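Local coordinates for protein mannitol dehydrogenase (Pseudomonas fluorescens, PDB 1LJ8) that probably catalyses the NAD-dependent interconversion of mannitol and fructose, as a mannitol 2-dehydrogenase of the long-chain dehydrogenase class, at residues L309-G314 with V422-P427; D47-T52 with R274-K279. All blocks are in the same frame, centred on the assembly; numbering follows the deposited sequence.

Contact 1: L309-G314 with V422-P427; sequences LGFLKG and VSYTIP
Phe311, in the last turn of helix 289-313, drives the edge of its ring into a face of Tyr424, which hangs from the loop between helices 401-413 and 431-437. The pair is a T-shaped (edge-to-face) stack: centroids lie 4.8 Å apart and the planes stand at 82°. Phe311 CE2 leads and comes within 3.4 Å of Tyr424 CD2, landing off-centre toward the rim; Phe311 CD2 follows, 3.8 Å from Tyr424 CE2. The tyrosine reaches this place with CG lodged between its own backbone N and carbonyl carbon (chi1 50°), which aims the ring from the loop at the helix.

A looser van der Waals contact adds to it. Leu312 turns its CB away from the loop, but its CD2 methyl comes back to lie 4.1 Å from Tyr424 OH.

Polar bonds work beside the stack. Tyr424 OH is hydrogen-bonded to Tyr413 O in helix 401-413, which fixes the far end of the ring. Behind Phe311 the helix ends in a Schellman motif: Gly314, with positive phi, gives its N to Phe311 O at 3.0 Å, and Tyr315 N returns to Gly310 O. Arg316 forms a cation-pi contact with Phe311.

No hydrogen bond spans the two segments, so residues 422-427 meet 309-314 through ring and methyl contacts alone, although Glu419 in the same loop does bond to Leu312 through the backbone; the tyrosine hydroxyl's polar need is met by Tyr413.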
loop_
_atom_site.group_PDB
_atom_site.type_symbol
_atom_site.label_atom_id
_atom_site.label_comp_id
_atom_site.label_asym_id
_atom_site.label_seq_id
_atom_site.Cartn_x
_atom_site.Cartn_y
_atom_site.Cartn_z
ATOM N N LEU A 309 -14.413 -12.871 -0.586
ATOM C CA LEU A 309 -15.292 -13.876 -0.004
ATOM C C LEU A 309 -15.912 -13.346 1.285
ATOM O O LEU A 309 -17.100 -13.573 1.541
ATOM C CB LEU A 309 -14.500 -15.145 0.348
ATOM C CG LEU A 309 -14.033 -15.900 -0.895
ATOM C CD1 LEU A 309 -13.002 -16.969 -0.437
ATOM C CD2 LEU A 309 -15.233 -16.573 -1.583
ATOM N N GLY A 310 -15.122 -12.637 2.097
ATOM C CA GLY A 310 -15.623 -12.112 3.367
ATOM C C GLY A 310 -16.692 -11.056 3.159
ATOM O O GLY A 310 -17.710 -11.049 3.854
ATOM N N PHE A 311 -16.474 -10.181 2.187
ATOM C CA PHE A 311 -17.459 -9.124 1.925
ATOM C C PHE A 311 -18.770 -9.765 1.433
ATOM O O PHE A 311 -19.869 -9.359 1.822
ATOM C CB PHE A 311 -16.938 -8.164 0.857
ATOM C CG PHE A 311 -17.306 -6.728 1.118
ATOM C CD1 PHE A 311 -16.548 -5.969 2.010
ATOM C CD2 PHE A 311 -18.406 -6.151 0.489
ATOM C CE1 PHE A 311 -16.899 -4.616 2.283
ATOM C CE2 PHE A 311 -18.773 -4.792 0.741
ATOM C CZ PHE A 311 -18.014 -4.034 1.641
ATOM N N LEU A 312 -18.647 -10.754 0.558
ATOM C CA LEU A 312 -19.830 -11.466 0.043
ATOM C C LEU A 312 -20.594 -12.145 1.168
ATOM O O LEU A 312 -21.829 -12.101 1.190
ATOM C CB LEU A 312 -19.393 -12.540 -0.975
ATOM C CG LEU A 312 -19.030 -11.959 -2.339
ATOM C CD1 LEU A 312 -18.316 -13.075 -3.120
ATOM C CD2 LEU A 312 -20.275 -11.441 -3.137
ATOM N N LYS A 313 -19.874 -12.760 2.094
ATOM C CA LYS A 313 -20.498 -13.451 3.214
ATOM C C LYS A 313 -21.196 -12.445 4.141
ATOM O O LYS A 313 -22.108 -12.814 4.905
ATOM C CB LYS A 313 -19.449 -14.248 3.969
ATOM C CG LYS A 313 -19.978 -15.051 5.148
ATOM C CD LYS A 313 -21.097 -16.062 4.733
ATOM C CE LYS A 313 -21.671 -16.759 5.979
ATOM N NZ LYS A 313 -22.737 -17.764 5.593
ATOM N N GLY A 314 -20.806 -11.177 4.037
ATOM C CA GLY A 314 -21.415 -10.156 4.886
ATOM C C GLY A 314 -20.465 -9.650 5.970
ATOM O O GLY A 314 -20.838 -8.746 6.750
ATOM N N VAL A 422 -27.030 -6.591 1.358
ATOM C CA VAL A 422 -26.490 -5.250 1.578
ATOM C C VAL A 422 -25.752 -4.850 0.319
ATOM O O VAL A 422 -24.870 -5.599 -0.162
ATOM C CB VAL A 422 -25.533 -5.245 2.770
ATOM C CG1 VAL A 422 -24.930 -3.817 2.999
ATOM C CG2 VAL A 422 -26.283 -5.761 4.012
ATOM N N SER A 423 -26.142 -3.699 -0.224
ATOM C CA SER A 423 -25.562 -3.154 -1.450
ATOM C C SER A 423 -24.398 -2.234 -1.160
ATOM O O SER A 423 -24.426 -1.472 -0.201
ATOM C CB SER A 423 -26.594 -2.337 -2.185
ATOM O OG SER A 423 -27.734 -3.132 -2.425
ATOM N N TYR A 424 -23.391 -2.278 -2.018
ATOM C CA TYR A 424 -22.233 -1.419 -1.852
ATOM C C TYR A 424 -21.700 -0.912 -3.170
ATOM O O TYR A 424 -21.969 -1.476 -4.260
ATOM C CB TYR A 424 -21.147 -2.178 -1.092
ATOM C CG TYR A 424 -20.883 -3.543 -1.679
ATOM C CD1 TYR A 424 -19.955 -3.706 -2.707
ATOM C CD2 TYR A 424 -21.585 -4.660 -1.230
ATOM C CE1 TYR A 424 -19.731 -4.961 -3.278
ATOM C CE2 TYR A 424 -21.379 -5.929 -1.800
ATOM C CZ TYR A 424 -20.439 -6.057 -2.830
ATOM O OH TYR A 424 -20.231 -7.310 -3.403
ATOM N N THR A 425 -20.958 0.185 -3.066
ATOM C CA THR A 425 -20.317 0.783 -4.198
ATOM C C THR A 425 -18.963 0.038 -4.220
ATOM O O THR A 425 -18.572 -0.543 -3.207
ATOM C CB THR A 425 -20.063 2.269 -3.961
ATOM O OG1 THR A 425 -19.362 2.424 -2.722
ATOM C CG2 THR A 425 -21.409 3.032 -3.866
ATOM N N ILE A 426 -18.298 0.069 -5.358
ATOM C CA ILE A 426 -16.981 -0.603 -5.519
ATOM C C ILE A 426 -15.849 0.418 -5.401
ATOM O O ILE A 426 -15.682 1.273 -6.257
ATOM C CB ILE A 426 -16.829 -1.246 -6.902
ATOM C CG1 ILE A 426 -18.054 -2.118 -7.252
ATOM C CG2 ILE A 426 -15.526 -2.083 -6.936
ATOM C CD1 ILE A 426 -18.274 -3.255 -6.315
ATOM N N PRO A 427 -15.014 0.303 -4.368
ATOM C CA PRO A 427 -13.928 1.283 -4.245
ATOM C C PRO A 427 -12.717 0.886 -5.116
ATOM O O PRO A 427 -11.740 0.347 -4.628
ATOM C CB PRO A 427 -13.648 1.271 -2.748
ATOM C CG PRO A 427 -13.907 -0.151 -2.356
ATOM C CD PRO A 427 -15.129 -0.542 -3.169
#

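Contact 2: D47-T52 with R274-K279; sequences DALMNT and RPAWEK
In the Rossmann domain, the end of helix 42-50 packs on the loop joining strands 263-266 and 283-284, where Ala276 centres an inverse gamma turn and a 3-10 segment begins at Trp277. Leu49 carries the contact, splitting its two methyls over the loop backbone. With CG anti to the backbone N (chi1 -180°), the fork reaches straight out from the helix. The leucine side chain crosses that of Pro275 at about a right angle, with Leu49 CD2 3.7 Å from Pro275 CB and equally near Ala276 N. CD1 sits 3.4 Å from Ala276 O and 4.2 Å from Lys279 CB, where the lysine chain leaves to reach its salt bridge with Glu54. Cutting Leu49 back to an alanine is likely to open a gap over Pro275 and Ala276, taking away the apolar contacts that join 47-52 to 274-279.

The loop is braced from within: Arg274 grips Glu278 end-on, NH1 to OE1 and NH2 to OE2, while NH1 also donates to Pro275 O. Trp277 turns its CB away from the helix segment but hydrogen-bonds through NE1 to Thr46, one turn back in the same helix. Over one face of its indole lies Pro275 CG, 3.4 Å above the plane and offset toward the rim.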
loop_
_atom_site.group_PDB
_atom_site.type_symbol
_atom_site.label_atom_id
_atom_site.label_comp_id
_atom_site.label_asym_id
_atom_site.label_seq_id
_atom_site.Cartn_x
_atom_site.Cartn_y
_atom_site.Cartn_z
ATOM N N ASP A 47 9.916 10.064 13.541
ATOM C CA ASP A 47 9.571 10.760 14.781
ATOM C C ASP A 47 10.320 10.039 15.918
ATOM O O ASP A 47 10.880 10.705 16.818
ATOM C CB ASP A 47 8.033 10.690 15.000
ATOM C CG ASP A 47 7.595 11.201 16.371
ATOM O OD1 ASP A 47 7.372 12.427 16.488
ATOM O OD2 ASP A 47 7.458 10.383 17.327
ATOM N N ALA A 48 10.378 8.709 15.865
ATOM C CA ALA A 48 11.080 7.948 16.928
ATOM C C ALA A 48 12.570 8.345 16.966
ATOM O O ALA A 48 13.161 8.474 18.053
ATOM C CB ALA A 48 10.934 6.419 16.698
ATOM N N LEU A 49 13.183 8.543 15.800
ATOM C CA LEU A 49 14.608 8.940 15.728
ATOM C C LEU A 49 14.780 10.329 16.343
ATOM O O LEU A 49 15.716 10.574 17.123
ATOM C CB LEU A 49 15.095 9.010 14.263
ATOM C CG LEU A 49 16.580 9.413 14.055
ATOM C CD1 LEU A 49 17.515 8.371 14.686
ATOM C CD2 LEU A 49 16.849 9.466 12.582
HETATM N N MSE A 50 13.890 11.243 15.976
HETATM C CA MSE A 50 13.938 12.624 16.495
HETATM C C MSE A 50 13.812 12.624 18.002
HETATM O O MSE A 50 14.456 13.438 18.670
HETATM C CB MSE A 50 12.807 13.469 15.852
HETATM C CG MSE A 50 13.126 13.731 14.406
HETATM SE SE MSE A 50 11.639 14.791 13.705
HETATM C CE MSE A 50 12.140 14.931 11.951
ATOM N N ASN A 51 13.033 11.697 18.541
ATOM C CA ASN A 51 12.891 11.632 20.004
ATOM C C ASN A 51 14.181 11.210 20.701
ATOM O O ASN A 51 14.288 11.379 21.927
ATOM C CB ASN A 51 11.763 10.713 20.425
ATOM C CG ASN A 51 10.407 11.384 20.285
ATOM O OD1 ASN A 51 10.307 12.605 20.291
ATOM N ND2 ASN A 51 9.374 10.591 20.180
ATOM N N THR A 52 15.145 10.677 19.944
ATOM C CA THR A 52 16.438 10.304 20.551
ATOM C C THR A 52 17.385 11.497 20.459
ATOM O O THR A 52 18.528 11.413 20.937
ATOM C CB THR A 52 17.182 9.116 19.846
ATOM O OG1 THR A 52 17.562 9.503 18.514
ATOM C CG2 THR A 52 16.308 7.854 19.810
ATOM N N ARG A 274 20.539 9.853 4.399
ATOM C CA ARG A 274 19.260 9.382 4.906
ATOM C C ARG A 274 19.335 9.486 6.399
ATOM O O ARG A 274 20.446 9.600 6.954
ATOM C CB ARG A 274 19.057 7.893 4.541
ATOM C CG ARG A 274 20.209 6.958 5.104
ATOM C CD ARG A 274 19.762 5.469 5.119
ATOM N NE ARG A 274 20.814 4.504 5.498
ATOM C CZ ARG A 274 21.159 4.209 6.757
ATOM N NH1 ARG A 274 20.549 4.820 7.802
ATOM N NH2 ARG A 274 22.080 3.261 6.983
ATOM N N PRO A 275 18.174 9.456 7.077
ATOM C CA PRO A 275 18.167 9.511 8.555
ATOM C C PRO A 275 18.800 8.188 9.048
ATOM O O PRO A 275 18.713 7.145 8.364
ATOM C CB PRO A 275 16.673 9.522 8.928
ATOM C CG PRO A 275 15.954 10.022 7.620
ATOM C CD PRO A 275 16.817 9.440 6.503
ATOM N N ALA A 276 19.372 8.221 10.253
ATOM C CA ALA A 276 19.946 7.028 10.895
ATOM C C ALA A 276 18.809 6.141 11.475
ATOM O O ALA A 276 18.755 5.856 12.682
ATOM C CB ALA A 276 20.911 7.478 12.020
ATOM N N TRP A 277 17.901 5.706 10.614
ATOM C CA TRP A 277 16.747 4.897 11.042
ATOM C C TRP A 277 17.138 3.592 11.754
ATOM O O TRP A 277 16.340 3.034 12.515
ATOM C CB TRP A 277 15.871 4.550 9.820
ATOM C CG TRP A 277 15.034 5.711 9.273
ATOM C CD1 TRP A 277 14.170 6.538 9.974
ATOM C CD2 TRP A 277 14.895 6.075 7.887
ATOM N NE1 TRP A 277 13.505 7.389 9.076
ATOM C CE2 TRP A 277 13.935 7.117 7.807
ATOM C CE3 TRP A 277 15.498 5.612 6.700
ATOM C CZ2 TRP A 277 13.564 7.714 6.584
ATOM C CZ3 TRP A 277 15.127 6.208 5.487
ATOM C CH2 TRP A 277 14.171 7.251 5.447
ATOM N N GLU A 278 18.353 3.102 11.514
ATOM C CA GLU A 278 18.704 1.837 12.173
ATOM C C GLU A 278 18.757 2.013 13.686
ATOM O O GLU A 278 18.654 1.019 14.408
ATOM C CB GLU A 278 20.056 1.253 11.668
ATOM C CG GLU A 278 21.269 2.171 11.813
ATOM C CD GLU A 278 21.482 3.067 10.564
ATOM O OE1 GLU A 278 20.677 4.007 10.356
ATOM O OE2 GLU A 278 22.451 2.791 9.776
ATOM N N LYS A 279 18.933 3.245 14.164
ATOM C CA LYS A 279 18.989 3.486 15.602
ATOM C C LYS A 279 17.610 3.291 16.237
ATOM O O LYS A 279 17.500 3.179 17.477
ATOM C CB LYS A 279 19.506 4.902 15.891
ATOM C CG LYS A 279 21.017 5.068 15.583
ATOM C CD LYS A 279 21.561 6.472 15.773
ATOM C CE LYS A 279 23.064 6.523 15.348
ATOM N NZ LYS A 279 23.620 7.892 15.375
#

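The two contacts belong to different domains and do not touch: contact 1 lies in the C-terminal domain, contact 2 in the Rossmann domain, with centres about 41 Å apart and nearest atoms about 29 Å apart. They fall on opposite sides of the chain's centre, and along the sequence contact 2 closes before contact 1 opens. Contact 1 is away from the known NAD sites. Contact 2 is nearer, the side chain of Trp277 being about 12 Å from that of NAD-binding Phe37, too far to touch it. Each sets a helix end on a loop with no hydrogen bond between the two segments, but contact 1 uses an edge-to-face ring pair and contact 2 a single leucine fork.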